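Local atomic coordinates of molybdenum cofactor biosynthesis protein (Pyrococcus furiosus, PDB entry 1XI8), a protein that probably acts as a molybdopterin molybdotransferase of the MoeA family in the biosynthesis of the molybdenum cofactor. Residues A[224-229]-A[312-317]. Residues are numbered along the deposited sequence; the frame is centred on the assembly and turned at random.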
ATOM      1  N   SER A 224      11.844   8.958   7.061  1.00 55.00           N
ATOM      2  CA  SER A 224      12.158   7.597   7.457  1.00 55.00           C
ATOM      3  C   SER A 224      11.038   6.651   7.058  1.00 55.00           C
ATOM      4  O   SER A 224      11.294   5.576   6.524  1.00 55.00           O
ATOM      5  CB  SER A 224      12.406   7.532   8.961  1.00 55.00           C
ATOM      6  OG  SER A 224      12.753   6.224   9.371  1.00 55.00           O
ATOM      7  N   ALA A 225       9.796   7.041   7.310  1.00 55.00           N
ATOM      8  CA  ALA A 225       8.687   6.204   6.893  1.00 55.00           C
ATOM      9  C   ALA A 225       8.535   6.204   5.371  1.00 55.00           C
ATOM     10  O   ALA A 225       8.277   5.157   4.769  1.00 55.00           O
ATOM     11  CB  ALA A 225       7.407   6.630   7.564  1.00 55.00           C
ATOM     12  N   LEU A 226       8.703   7.370   4.749  1.00 55.00           N
ATOM     13  CA  LEU A 226       8.617   7.454   3.300  1.00 55.00           C
ATOM     14  C   LEU A 226       9.611   6.514   2.617  1.00 55.00           C
ATOM     15  O   LEU A 226       9.242   5.837   1.668  1.00 55.00           O
ATOM     16  CB  LEU A 226       8.828   8.888   2.808  1.00 55.00           C
ATOM     17  CG  LEU A 226       7.697   9.874   3.075  1.00 55.00           C
ATOM     18  CD1 LEU A 226       8.189  11.304   2.942  1.00 55.00           C
ATOM     19  CD2 LEU A 226       6.504   9.593   2.172  1.00 55.00           C
ATOM     20  N   VAL A 227      10.856   6.468   3.095  1.00 55.00           N
ATOM     21  CA  VAL A 227      11.853   5.586   2.491  1.00 55.00           C
ATOM     22  C   VAL A 227      11.503   4.127   2.769  1.00 55.00           C
ATOM     23  O   VAL A 227      11.582   3.271   1.887  1.00 55.00           O
ATOM     24  CB  VAL A 227      13.315   5.917   2.933  1.00 55.00           C
ATOM     25  CG1 VAL A 227      13.449   5.862   4.401  1.00 55.00           C
ATOM     26  CG2 VAL A 227      14.280   4.909   2.355  1.00 55.00           C
ATOM     27  N   GLU A 228      11.099   3.863   4.001  1.00 55.00           N
ATOM     28  CA  GLU A 228      10.608   2.563   4.402  1.00 55.00           C
ATOM     29  C   GLU A 228       9.503   2.105   3.458  1.00 55.00           C
ATOM     30  O   GLU A 228       9.501   0.973   2.997  1.00 55.00           O
ATOM     31  CB  GLU A 228      10.054   2.670   5.819  1.00 55.00           C
ATOM     32  CG  GLU A 228       9.271   1.480   6.280  1.00 55.00           C
ATOM     33  CD  GLU A 228      10.186   0.368   6.708  1.00 55.00           C
ATOM     34  OE1 GLU A 228      11.358   0.698   7.019  1.00 55.00           O
ATOM     35  OE2 GLU A 228       9.740  -0.811   6.733  1.00 55.00           O
ATOM     36  N   ARG A 229       8.561   3.001   3.173  1.00 55.00           N
ATOM     37  CA  ARG A 229       7.448   2.693   2.286  1.00 55.00           C
ATOM     38  C   ARG A 229       7.927   2.464   0.860  1.00 55.00           C
ATOM     39  O   ARG A 229       7.310   1.708   0.105  1.00 55.00           O
ATOM     40  CB  ARG A 229       6.405   3.816   2.323  1.00 55.00           C
ATOM     41  CG  ARG A 229       5.287   3.686   1.301  1.00 55.00           C
ATOM     42  CD  ARG A 229       4.144   4.663   1.569  1.00 55.00           C
ATOM     43  NE  ARG A 229       3.072   4.539   0.578  1.00 55.00           N
ATOM     44  CZ  ARG A 229       2.093   3.634   0.616  1.00 55.00           C
ATOM     45  NH1 ARG A 229       2.017   2.741   1.599  1.00 55.00           N
ATOM     46  NH2 ARG A 229       1.177   3.614  -0.341  1.00 55.00           N
ATOM     47  N   THR A 312       6.684  16.732  -0.980  1.00 55.00           N
ATOM     48  CA  THR A 312       6.587  17.003  -2.407  1.00 55.00           C
ATOM     49  C   THR A 312       7.833  16.546  -3.149  1.00 55.00           C
ATOM     50  O   THR A 312       7.741  15.854  -4.160  1.00 55.00           O
ATOM     51  CB  THR A 312       6.382  18.493  -2.669  1.00 55.00           C
ATOM     52  OG1 THR A 312       5.106  18.875  -2.168  1.00 55.00           O
ATOM     53  CG2 THR A 312       6.444  18.783  -4.164  1.00 55.00           C
ATOM     54  N   GLN A 313       8.988  16.940  -2.626  1.00 55.00           N
ATOM     55  CA  GLN A 313      10.264  16.567  -3.193  1.00 55.00           C
ATOM     56  C   GLN A 313      10.476  15.057  -3.151  1.00 55.00           C
ATOM     57  O   GLN A 313      11.057  14.483  -4.073  1.00 55.00           O
ATOM     58  CB  GLN A 313      11.402  17.307  -2.479  1.00 55.00           C
ATOM     59  CG  GLN A 313      11.447  18.803  -2.768  1.00 55.00           C
ATOM     60  CD  GLN A 313      12.392  19.567  -1.847  1.00 55.00           C
ATOM     61  OE1 GLN A 313      12.734  19.115  -0.746  1.00 55.00           O
ATOM     62  NE2 GLN A 313      12.812  20.740  -2.293  1.00 55.00           N
ATOM     63  N   PHE A 314       9.996  14.406  -2.094  1.00 55.00           N
ATOM     64  CA  PHE A 314      10.162  12.954  -2.002  1.00 55.00           C
ATOM     65  C   PHE A 314       9.429  12.235  -3.122  1.00 55.00           C
ATOM     66  O   PHE A 314      10.012  11.391  -3.799  1.00 55.00           O
ATOM     67  CB  PHE A 314       9.736  12.372  -0.646  1.00 55.00           C
ATOM     68  CG  PHE A 314       9.908  10.884  -0.575  1.00 55.00           C
ATOM     69  CD1 PHE A 314       8.926  10.035  -1.056  1.00 55.00           C
ATOM     70  CD2 PHE A 314      11.065  10.331  -0.062  1.00 55.00           C
ATOM     71  CE1 PHE A 314       9.089   8.666  -1.010  1.00 55.00           C
ATOM     72  CE2 PHE A 314      11.231   8.955  -0.011  1.00 55.00           C
ATOM     73  CZ  PHE A 314      10.242   8.127  -0.484  1.00 55.00           C
ATOM     74  N   HIS A 315       8.157  12.574  -3.305  1.00 55.00           N
ATOM     75  CA  HIS A 315       7.327  11.950  -4.336  1.00 55.00           C
ATOM     76  C   HIS A 315       7.718  12.318  -5.767  1.00 55.00           C
ATOM     77  O   HIS A 315       7.615  11.490  -6.668  1.00 55.00           O
ATOM     78  CB  HIS A 315       5.842  12.243  -4.101  1.00 55.00           C
ATOM     79  CG  HIS A 315       5.229  11.396  -3.029  1.00 55.00           C
ATOM     80  ND1 HIS A 315       4.730  10.135  -3.271  1.00 55.00           N
ATOM     81  CD2 HIS A 315       5.043  11.626  -1.707  1.00 55.00           C
ATOM     82  CE1 HIS A 315       4.262   9.627  -2.149  1.00 55.00           C
ATOM     83  NE2 HIS A 315       4.440  10.510  -1.185  1.00 55.00           N
ATOM     84  N   LEU A 316       8.173  13.547  -5.983  1.00 55.00           N
ATOM     85  CA  LEU A 316       8.544  13.953  -7.330  1.00 55.00           C
ATOM     86  C   LEU A 316       9.957  13.499  -7.706  1.00 55.00           C
ATOM     87  O   LEU A 316      10.278  13.392  -8.881  1.00 55.00           O
ATOM     88  CB  LEU A 316       8.381  15.467  -7.509  1.00 55.00           C
ATOM     89  CG  LEU A 316       6.967  16.047  -7.378  1.00 55.00           C
ATOM     90  CD1 LEU A 316       6.963  17.496  -7.753  1.00 55.00           C
ATOM     91  CD2 LEU A 316       5.985  15.294  -8.239  1.00 55.00           C
ATOM     92  N   PHE A 317      10.790  13.208  -6.711  1.00 55.00           N
ATOM     93  CA  PHE A 317      12.173  12.824  -6.973  1.00 55.00           C
ATOM     94  C   PHE A 317      12.685  11.562  -6.252  1.00 55.00           C
ATOM     95  O   PHE A 317      13.085  10.593  -6.897  1.00 55.00           O
ATOM     96  CB  PHE A 317      13.115  13.993  -6.656  1.00 55.00           C
ATOM     97  CG  PHE A 317      13.089  15.097  -7.672  1.00 55.00           C
ATOM     98  CD1 PHE A 317      12.340  16.243  -7.454  1.00 55.00           C
ATOM     99  CD2 PHE A 317      13.826  14.994  -8.843  1.00 55.00           C
ATOM    100  CE1 PHE A 317      12.318  17.263  -8.387  1.00 55.00           C
ATOM    101  CE2 PHE A 317      13.811  16.006  -9.771  1.00 55.00           C
ATOM    102  CZ  PHE A 317      13.053  17.145  -9.544  1.00 55.00           C
TER
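L226 lies against the flat ring of F314, and this pair makes up most of the contact between helices 219-229 and 307-326. Its CB stands over the middle of one ring face, 3.6 Å from the F314 centroid and only 10° off the normal, a CH-pi contact. Beyond CG the side chain forks. CD1 runs back toward the root of the phenylalanine and meets F314 CG at 3.9 Å; CD2 turns to the neighbouring histidine, 4.0 Å from H315 NE2, while staying 4.1 Å from F314 CD1. The two side chains thus lie alongside each other and point opposite ways, each toward the other's helix. F314 holds its CG anti to the backbone N (chi1 180°), which points the ring at helix 219-229, where CZ comes to 3.3 Å from the backbone L226 O. This long reach spans the axes of segments 224-229 and 312-317, 11.3 Å apart at their closest. Replacing F314 by an alanine would probably leave L226 CB without its aromatic cover and open a gap between the two helices. K319 and L322, after F314 on helix 307-326, also pack on it, and F311, about one turn before it, touches L226; P170 of the second subunit presses on L226 as well. H315 meets the rings of F311 and Y403. The two segments run in nearly the same direction, their axes 19° apart. Helix 219-229 links the adjacent parallel strands 191-196 and 233-239, and helix 307-326 follows strand 300-302 of the same sheet: apolar packing of neighbouring helices typical of the layered alpha/beta fold of the probable molybdopterin-binding domain.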